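Local coordinates for glucose import ATP-binding protein GlcV (Sulfolobus solfataricus, PDB 1OXU), which binds and hydrolyses ATP to power glucose uptake as the energy-coupling subunit of an archaeal ABC transporter, at residues K11-G16 and G53-S58; V19-V24 and K44-R49; L162-P167 and V192-V197. All coordinates share one frame; numbering follows the deposited sequence.

Interaction 1: residues K11-G16 and G53-S58; sequences KVFKKG and GLDVPS. With ADP (adenosine-5'-diphosphate), chain B.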
# COMPACT_ATOMS: atom_id res chain seq x y z
N LYS A 11 -0.12 15.38 14.12
CA LYS A 11 0.85 14.93 15.11
C LYS A 11 2.19 15.61 14.87
O LYS A 11 2.74 15.53 13.78
CB LYS A 11 1.03 13.41 15.06
CG LYS A 11 2.14 12.89 15.98
CD LYS A 11 1.77 13.06 17.45
CE LYS A 11 2.90 12.62 18.37
NZ LYS A 11 2.52 12.73 19.81
N VAL A 12 2.71 16.29 15.88
CA VAL A 12 3.98 16.98 15.72
C VAL A 12 5.06 16.38 16.61
O VAL A 12 4.77 15.78 17.63
CB VAL A 12 3.86 18.50 16.00
CG1 VAL A 12 2.82 19.13 15.07
CG2 VAL A 12 3.52 18.77 17.47
N PHE A 13 6.31 16.51 16.18
CA PHE A 13 7.46 16.06 16.95
C PHE A 13 8.46 17.21 17.01
O PHE A 13 8.26 18.24 16.36
CB PHE A 13 8.13 14.83 16.32
CG PHE A 13 7.32 13.56 16.44
CD1 PHE A 13 6.77 12.96 15.32
CD2 PHE A 13 7.13 12.96 17.69
CE1 PHE A 13 6.02 11.78 15.43
CE2 PHE A 13 6.38 11.79 17.81
CZ PHE A 13 5.82 11.20 16.69
N LYS A 14 9.52 17.04 17.79
CA LYS A 14 10.54 18.07 17.96
C LYS A 14 9.94 19.42 18.35
O LYS A 14 10.27 20.44 17.76
CB LYS A 14 11.41 18.21 16.70
CG LYS A 14 12.20 16.94 16.35
CD LYS A 14 13.36 17.23 15.39
CE LYS A 14 13.91 15.94 14.77
NZ LYS A 14 14.25 14.89 15.77
N LYS A 15 9.05 19.41 19.34
CA LYS A 15 8.45 20.63 19.86
C LYS A 15 7.74 21.46 18.80
O LYS A 15 7.67 22.69 18.90
CB LYS A 15 9.51 21.49 20.57
CG LYS A 15 10.30 20.73 21.62
CD LYS A 15 11.18 21.66 22.44
CE LYS A 15 11.92 20.89 23.53
NZ LYS A 15 12.76 21.79 24.37
N GLY A 16 7.20 20.79 17.78
CA GLY A 16 6.48 21.47 16.71
C GLY A 16 7.21 21.59 15.38
O GLY A 16 6.58 21.84 14.35
N GLY A 53 -3.35 3.40 20.06
CA GLY A 53 -3.45 4.06 21.34
C GLY A 53 -2.09 4.18 22.02
O GLY A 53 -2.00 4.59 23.18
N LEU A 54 -1.04 3.79 21.31
CA LEU A 54 0.33 3.93 21.81
C LEU A 54 0.81 5.38 21.73
O LEU A 54 1.86 5.73 22.26
CB LEU A 54 1.27 3.05 21.00
CG LEU A 54 0.99 1.55 21.08
CD1 LEU A 54 1.85 0.79 20.08
CD2 LEU A 54 1.22 1.05 22.50
N ASP A 55 0.05 6.22 21.02
CA ASP A 55 0.36 7.64 20.92
C ASP A 55 -0.99 8.31 20.73
O ASP A 55 -1.99 7.62 20.51
CB ASP A 55 1.28 7.92 19.73
CG ASP A 55 2.07 9.23 19.87
OD1 ASP A 55 1.69 10.11 20.68
OD2 ASP A 55 3.08 9.47 19.18
N VAL A 56 -1.03 9.64 20.83
CA VAL A 56 -2.26 10.38 20.64
C VAL A 56 -2.05 11.51 19.64
O VAL A 56 -0.92 11.93 19.41
CB VAL A 56 -2.74 11.03 21.96
CG1 VAL A 56 -3.19 9.97 22.95
CG2 VAL A 56 -1.64 11.92 22.55
N PRO A 57 -3.14 12.00 19.06
CA PRO A 57 -3.06 13.14 18.14
C PRO A 57 -2.64 14.39 18.93
O PRO A 57 -3.03 14.53 20.09
CB PRO A 57 -4.52 13.32 17.68
CG PRO A 57 -5.21 12.05 18.03
CD PRO A 57 -4.51 11.51 19.23
N SER A 58 -1.84 15.26 18.33
CA SER A 58 -1.50 16.54 18.96
C SER A 58 -2.76 17.41 18.91
O SER A 58 -3.12 18.07 19.87
CB SER A 58 -0.35 17.23 18.22
OG SER A 58 0.76 16.37 18.08
PB ADP B . 6.96 5.92 8.24
O1B ADP B . 5.99 6.16 7.16
O2B ADP B . 6.49 4.75 9.11
O3B ADP B . 8.33 5.57 7.64
PA ADP B . 7.00 7.55 10.65
O1A ADP B . 5.57 7.58 11.07
O2A ADP B . 7.81 6.54 11.47
O3A ADP B . 7.09 7.32 9.05
O5' ADP B . 7.64 9.00 10.85
C5' ADP B . 7.11 10.15 10.24
C4' ADP B . 7.95 11.37 10.61
O4' ADP B . 7.84 11.62 12.01
C3' ADP B . 9.41 11.12 10.31
O3' ADP B . 10.01 12.35 9.93
C2' ADP B . 9.97 10.69 11.65
O2' ADP B . 11.32 11.06 11.77
C1' ADP B . 9.11 11.47 12.62
N9 ADP B . 8.98 10.75 13.89
C8 ADP B . 8.30 9.58 14.11
N7 ADP B . 8.43 9.25 15.41
C5 ADP B . 9.18 10.20 16.02
C6 ADP B . 9.62 10.35 17.33
N6 ADP B . 9.04 9.68 18.32
N1 ADP B . 10.40 11.45 17.63
C2 ADP B . 10.73 12.38 16.67
N3 ADP B . 10.30 12.21 15.37
C4 ADP B . 9.53 11.14 15.06
O HOH W 1 1.90 15.79 20.66

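Interaction 2: residues V19-V24 and K44-R49; sequences VALDNV and KTTFMR. With MG (magnesium ion), chain D; ADP (adenosine-5'-diphosphate), chain B.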
# COMPACT_ATOMS: atom_id res chain seq x y z
N VAL A 19 6.09 18.09 11.47
CA VAL A 19 4.68 17.73 11.37
C VAL A 19 4.59 16.38 10.67
O VAL A 19 4.65 16.29 9.44
CB VAL A 19 3.86 18.80 10.60
CG1 VAL A 19 2.38 18.41 10.55
CG2 VAL A 19 4.02 20.18 11.25
N ALA A 20 4.47 15.32 11.46
CA ALA A 20 4.45 13.96 10.95
C ALA A 20 3.11 13.60 10.31
O ALA A 20 3.06 12.84 9.35
CB ALA A 20 4.79 12.97 12.05
N LEU A 21 2.03 14.14 10.87
CA LEU A 21 0.70 13.94 10.30
C LEU A 21 0.01 15.29 10.26
O LEU A 21 0.01 16.03 11.25
CB LEU A 21 -0.12 12.93 11.12
CG LEU A 21 0.29 11.45 11.17
CD1 LEU A 21 -0.60 10.64 12.13
CD2 LEU A 21 0.26 10.82 9.79
N ASP A 22 -0.60 15.63 9.13
CA ASP A 22 -1.22 16.94 8.96
C ASP A 22 -2.68 16.89 8.53
O ASP A 22 -2.98 16.64 7.36
CB ASP A 22 -0.42 17.75 7.94
CG ASP A 22 -0.93 19.17 7.77
OD1 ASP A 22 -0.34 19.91 6.96
OD2 ASP A 22 -1.91 19.65 8.40
N ASN A 23 -3.58 17.13 9.48
CA ASN A 23 -5.02 17.18 9.19
C ASN A 23 -5.57 15.96 8.47
O ASN A 23 -6.27 16.08 7.47
CB ASN A 23 -5.36 18.45 8.41
CG ASN A 23 -5.40 19.68 9.30
OD1 ASN A 23 -4.60 20.60 9.14
ND2 ASN A 23 -6.33 19.68 10.25
N VAL A 24 -5.26 14.78 8.98
CA VAL A 24 -5.70 13.54 8.38
C VAL A 24 -7.18 13.26 8.65
O VAL A 24 -7.64 13.32 9.79
CB VAL A 24 -4.79 12.36 8.83
CG1 VAL A 24 -5.36 11.02 8.41
CG2 VAL A 24 -3.36 12.56 8.29
N LYS A 44 3.39 6.71 8.32
CA LYS A 44 2.60 5.49 8.42
C LYS A 44 2.59 4.92 9.83
O LYS A 44 1.53 4.65 10.39
CB LYS A 44 3.10 4.44 7.42
CG LYS A 44 3.05 4.88 5.95
CD LYS A 44 3.53 3.77 4.99
CE LYS A 44 4.96 3.31 5.31
NZ LYS A 44 6.00 4.37 5.03
N THR A 45 3.78 4.73 10.40
CA THR A 45 3.87 4.16 11.74
C THR A 45 3.26 5.09 12.79
O THR A 45 2.58 4.65 13.72
CB THR A 45 5.33 3.80 12.07
OG1 THR A 45 5.72 2.65 11.31
CG2 THR A 45 5.45 3.32 13.52
N THR A 46 3.51 6.39 12.65
CA THR A 46 2.92 7.35 13.57
C THR A 46 1.40 7.18 13.57
O THR A 46 0.76 7.16 14.63
CB THR A 46 3.28 8.79 13.18
OG1 THR A 46 4.70 8.98 13.29
CG2 THR A 46 2.71 9.77 14.21
N PHE A 47 0.83 7.06 12.38
CA PHE A 47 -0.61 6.89 12.22
C PHE A 47 -1.08 5.63 12.93
O PHE A 47 -2.02 5.66 13.73
CB PHE A 47 -0.97 6.85 10.72
CG PHE A 47 -2.43 6.61 10.45
CD1 PHE A 47 -3.36 7.63 10.60
CD2 PHE A 47 -2.87 5.37 10.02
CE1 PHE A 47 -4.70 7.42 10.34
CE2 PHE A 47 -4.21 5.15 9.75
CZ PHE A 47 -5.13 6.17 9.91
N MET A 48 -0.42 4.51 12.66
CA MET A 48 -0.82 3.24 13.25
C MET A 48 -0.71 3.26 14.78
O MET A 48 -1.53 2.71 15.50
CB MET A 48 0.08 2.14 12.68
CG MET A 48 -0.19 1.87 11.20
SD MET A 48 -1.81 1.13 10.94
CE MET A 48 -1.31 -0.60 10.98
N ARG A 49 0.32 3.92 15.31
CA ARG A 49 0.49 4.03 16.75
C ARG A 49 -0.67 4.80 17.39
O ARG A 49 -1.13 4.47 18.49
CB ARG A 49 1.85 4.64 17.10
CG ARG A 49 3.04 3.69 16.85
CD ARG A 49 4.43 4.30 17.06
NE ARG A 49 4.64 4.83 18.41
CZ ARG A 49 4.96 4.09 19.46
NH1 ARG A 49 5.10 2.78 19.35
NH2 ARG A 49 5.13 4.67 20.64
MG MG D . 7.08 2.96 9.61
PB ADP B . 6.96 5.92 8.24
O1B ADP B . 5.99 6.16 7.16
O2B ADP B . 6.49 4.75 9.11
O3B ADP B . 8.33 5.57 7.64
PA ADP B . 7.00 7.55 10.65
O1A ADP B . 5.57 7.58 11.07
O2A ADP B . 7.81 6.54 11.47
O3A ADP B . 7.09 7.32 9.05
O5' ADP B . 7.64 9.00 10.85
C5' ADP B . 7.11 10.15 10.24
C4' ADP B . 7.95 11.37 10.61
O4' ADP B . 7.84 11.62 12.01
C3' ADP B . 9.41 11.12 10.31
O3' ADP B . 10.01 12.35 9.93
C2' ADP B . 9.97 10.69 11.65
O2' ADP B . 11.32 11.06 11.77
C1' ADP B . 9.11 11.47 12.62
N9 ADP B . 8.98 10.75 13.89
C8 ADP B . 8.30 9.58 14.11
N7 ADP B . 8.43 9.25 15.41
C5 ADP B . 9.18 10.20 16.02
C6 ADP B . 9.62 10.35 17.33
N6 ADP B . 9.04 9.68 18.32
N1 ADP B . 10.40 11.45 17.63
C2 ADP B . 10.73 12.38 16.67
N3 ADP B . 10.30 12.21 15.37
C4 ADP B . 9.53 11.14 15.06
O HOH W 2 5.88 1.89 8.40
O HOH W 3 8.58 2.91 7.97
O HOH W 4 8.16 1.16 10.36
O HOH W 5 8.39 3.98 11.06

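Interaction 3: residues L162-P167 and V192-V197; sequences LLLDEP and VTLLVV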
# COMPACT_ATOMS: atom_id res chain seq x y z
N LEU A 162 -7.47 -5.45 13.64
CA LEU A 162 -6.12 -5.97 13.50
C LEU A 162 -5.26 -4.97 12.73
O LEU A 162 -5.64 -4.53 11.64
CB LEU A 162 -6.13 -7.33 12.80
CG LEU A 162 -4.78 -7.97 12.50
CD1 LEU A 162 -4.12 -8.47 13.78
CD2 LEU A 162 -4.95 -9.10 11.50
N LEU A 163 -4.12 -4.61 13.31
CA LEU A 163 -3.21 -3.63 12.71
C LEU A 163 -1.90 -4.26 12.25
O LEU A 163 -1.21 -4.92 13.03
CB LEU A 163 -2.90 -2.50 13.70
CG LEU A 163 -4.10 -1.85 14.39
CD1 LEU A 163 -3.64 -0.87 15.48
CD2 LEU A 163 -5.01 -1.17 13.36
N LEU A 164 -1.56 -4.05 10.98
CA LEU A 164 -0.34 -4.59 10.41
C LEU A 164 0.54 -3.48 9.90
O LEU A 164 0.16 -2.74 9.00
CB LEU A 164 -0.66 -5.55 9.26
CG LEU A 164 -1.10 -6.96 9.63
CD1 LEU A 164 -1.81 -6.98 10.97
CD2 LEU A 164 -1.97 -7.56 8.54
N ASP A 165 1.73 -3.35 10.48
CA ASP A 165 2.66 -2.34 10.04
C ASP A 165 3.83 -2.97 9.29
O ASP A 165 4.77 -3.46 9.90
CB ASP A 165 3.17 -1.52 11.23
CG ASP A 165 4.01 -0.33 10.80
OD1 ASP A 165 4.26 -0.17 9.59
OD2 ASP A 165 4.45 0.50 11.62
N GLU A 166 3.75 -2.96 7.96
CA GLU A 166 4.81 -3.52 7.12
C GLU A 166 5.25 -4.89 7.60
O GLU A 166 6.44 -5.11 7.82
CB GLU A 166 6.02 -2.59 7.11
CG GLU A 166 5.77 -1.24 6.47
CD GLU A 166 7.06 -0.53 6.13
OE1 GLU A 166 7.98 -1.19 5.60
OE2 GLU A 166 7.16 0.68 6.39
N PRO A 167 4.30 -5.80 7.72
CA PRO A 167 4.52 -7.13 8.29
C PRO A 167 5.29 -8.11 7.40
O PRO A 167 6.05 -8.92 7.94
CB PRO A 167 3.09 -7.63 8.46
CG PRO A 167 2.45 -7.09 7.24
CD PRO A 167 2.91 -5.64 7.26
N VAL A 192 -12.68 -9.25 11.51
CA VAL A 192 -12.09 -8.05 12.07
C VAL A 192 -11.93 -6.94 11.04
O VAL A 192 -11.78 -7.19 9.85
CB VAL A 192 -10.70 -8.33 12.69
CG1 VAL A 192 -10.82 -9.32 13.84
CG2 VAL A 192 -9.73 -8.85 11.62
N THR A 193 -11.97 -5.71 11.52
CA THR A 193 -11.61 -4.61 10.70
C THR A 193 -10.13 -4.70 10.53
O THR A 193 -9.39 -5.07 11.44
CB THR A 193 -11.96 -3.32 11.44
OG1 THR A 193 -13.39 -3.21 11.53
CG2 THR A 193 -11.43 -2.11 10.67
N LEU A 194 -9.60 -4.43 9.34
CA LEU A 194 -8.17 -4.59 9.09
C LEU A 194 -7.49 -3.36 8.50
O LEU A 194 -7.92 -2.80 7.49
CB LEU A 194 -7.90 -5.83 8.20
CG LEU A 194 -6.51 -5.98 7.58
CD1 LEU A 194 -5.48 -6.34 8.62
CD2 LEU A 194 -6.53 -7.04 6.47
N LEU A 195 -6.41 -2.94 9.14
CA LEU A 195 -5.62 -1.83 8.62
C LEU A 195 -4.19 -2.29 8.42
O LEU A 195 -3.54 -2.74 9.36
CB LEU A 195 -5.67 -0.63 9.57
CG LEU A 195 -4.73 0.54 9.28
CD1 LEU A 195 -4.98 1.15 7.91
CD2 LEU A 195 -4.86 1.61 10.37
N VAL A 196 -3.71 -2.21 7.19
CA VAL A 196 -2.34 -2.58 6.91
C VAL A 196 -1.64 -1.37 6.28
O VAL A 196 -2.18 -0.73 5.38
CB VAL A 196 -2.25 -3.81 5.98
CG1 VAL A 196 -3.13 -3.63 4.75
CG2 VAL A 196 -0.81 -4.07 5.57
N VAL A 197 -0.46 -1.04 6.78
CA VAL A 197 0.31 0.06 6.19
C VAL A 197 1.61 -0.46 5.59
O VAL A 197 2.24 -1.36 6.15
CB VAL A 197 0.55 1.22 7.17
CG1 VAL A 197 -0.78 1.77 7.66
CG2 VAL A 197 1.42 0.80 8.33

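Interaction 1: residues K11-G16 and G53-S58
Lys11 and Asp55 run at each other from opposite directions and meet in a salt bridge. Lys11 NZ lies 2.9 Å from Asp55 OD1. The ammonium comes to the syn side of OD1, 24° out of the carboxylate plane. The same oxygen takes a second hydrogen bond on its anti side, from the backbone N of Val56 at 2.8 Å. Both donors reach OD1 from the same face of the carboxylate. Two bonds on one oxygen should fix the rotation of this group. Asp55 OD2 is left nearer the aliphatic end of the lysine, 3.3 Å from Lys11 CE.

The lysine gets there by a single bend. Its chain turns at chi2 (68°) and runs straight from there to NZ. On the way Lys11 CD passes Val56 O at 3.5 Å.

Ser58 works on the backbone instead. Its OG accepts from Val12 N at 2.9 Å, with a fairly straight angle of 161° at the hydrogen. Water 1 joins Ser58 OG to Lys11 NZ, so the lysine has both a direct and a water-mediated tie to the loop. Ser58 also pairs through its backbone with Ser10.

Phe13 touches the loop little; its CZ is 4.1 Å from Asp55 OD2. Its ring turns one face to the base of ADP instead. ADP C5 lies 3.4 Å above the ring plane, over its centre, and the base lies flat over this face. Thr46 of helix 44-52 touches both Lys11 and Phe13. Phe13 is placed as the A-loop aromatic of ABC ATPases, which lies against the adenine. Here the loop after the Walker A helix fastens the strand that carries it.

Interaction 2: residues V19-V24 and K44-R49
Leu21 and Val24 make the apolar contacts with Phe47. Leu21 CD1 packs on Phe47 CA at 3.8 Å and on Phe47 CB, and lies near the plane of the ring at its edge. The same methyl is 4.0 Å from Thr46 CG2. Val24 CG1 meets Phe47 CE1 at 4.1 Å, the two side chains crossing at a slant. Phe47 CG is anti to the backbone N (chi1 177°), which carries the ring along to Val24. Leu195 of strand 193-198 also touches Phe47. The Ala20 CB methyl makes a contact with the ribose, 3.3 Å from ADP O4'.

Hydrogen bonds tie the helix start to ADP. Lys44 N and Lys44 NZ both donate to ADP O1B, NZ at 2.8 Å. Bends at chi3 and chi4 curl the lysine back over the beta-phosphate, and Gly38 O also accepts from NZ. Thr46 gives its N and OG1 to ADP O1A, and Thr45 N bonds ADP O2B.

The magnesium ion is bound by Thr45 OG1 at 2.2 Å, by ADP O2B and by four waters.

A methionine in place of Lys44 would probably leave O1B without its ammonium partner and the beta-phosphate charge less well balanced.

The chemistry is that of a Walker A P-loop: backbone amides, lysine and metal probably offset the diphosphate charge, while the apolar side anchors the helix to the 19-24 segment.

Interaction 3: residues L162-P167 and V192-V197
Leu162, Leu164 and Leu194 form the apolar centre on one face of the paired strands. Leu194 CD1 touches both the others, 3.7 Å from Leu164 CD2 and 4.0 Å from Leu162 CD2. Leu162 and Leu194 lie side by side and point the same way, whereas Leu164 meets Leu194 at a slant. Leu194 CG, anti to the backbone N (chi1 166°), turns CD1 to the 162-167 segment, where it also touches Leu162 O. Val196 CG2 rests on Leu164 CB on this same face. Val183 of helix 174-190 covers Leu164 and Leu194, and Leu162 packs on helix 143-155.

The opposite face carries Leu163 and Leu195, with Asp165 and Val197 further along. Leu163 CD2 comes against Leu195 CB at 3.9 Å. Met48 of the Walker A helix touches both leucines.

The strands are parallel, with axes 9° apart in direction. They are linked through helix 174-190, which makes a beta-alpha-beta crossover in the P-loop NTPase core. Strand 161-165 and the glutamate after it carry the Walker B sequence, LLLLDE. Backbone bonds hold the pair in register: Leu162 N to Thr193 O, Leu195 N to Leu162 O, Leu164 N to Leu195 O and Val197 N to Leu164 O. Strand 84-87 bonds to the other edge of strand 161-165.

Toward the nucleotide the contact turns polar. Val197 CG2 presses on the Asp165 carboxylate, 3.3 Å from OD1. Asp165 OD2 hydrogen-bonds to Thr45 OG1, a ligand of the magnesium ion. One residue on, Glu166 N donates to Val197 O at 2.8 Å, with the angle at the hydrogen down to 147°. Glu166 is inferred to bind ATP. The nearest atom of its side chain is about 4 Å from the magnesium ion, and it touches Gln89, another inferred ATP-binding residue.

Overall arrangement
All three contacts lie in the ABC-ATPase domain. Interactions 1 and 2 touch, with centres 8 Å apart. They share the antiparallel sheet in which strands 4-13 and 18-28 are neighbours, and both reach ADP. Along the chain, interaction 2 falls between the two segments of interaction 1, and interaction 3 comes later. Interaction 3 belongs to the mixed sheet; its centre is 15 Å from that of interaction 2 and 21 Å from that of interaction 1. Helix 44-52 packs on both sheets: Thr46 meets Lys11 of strand 4-13, and Met48 meets strand 193-198. The series runs from adenine through phosphates and magnesium to the Walker B end, so together the contacts frame the nucleotide site.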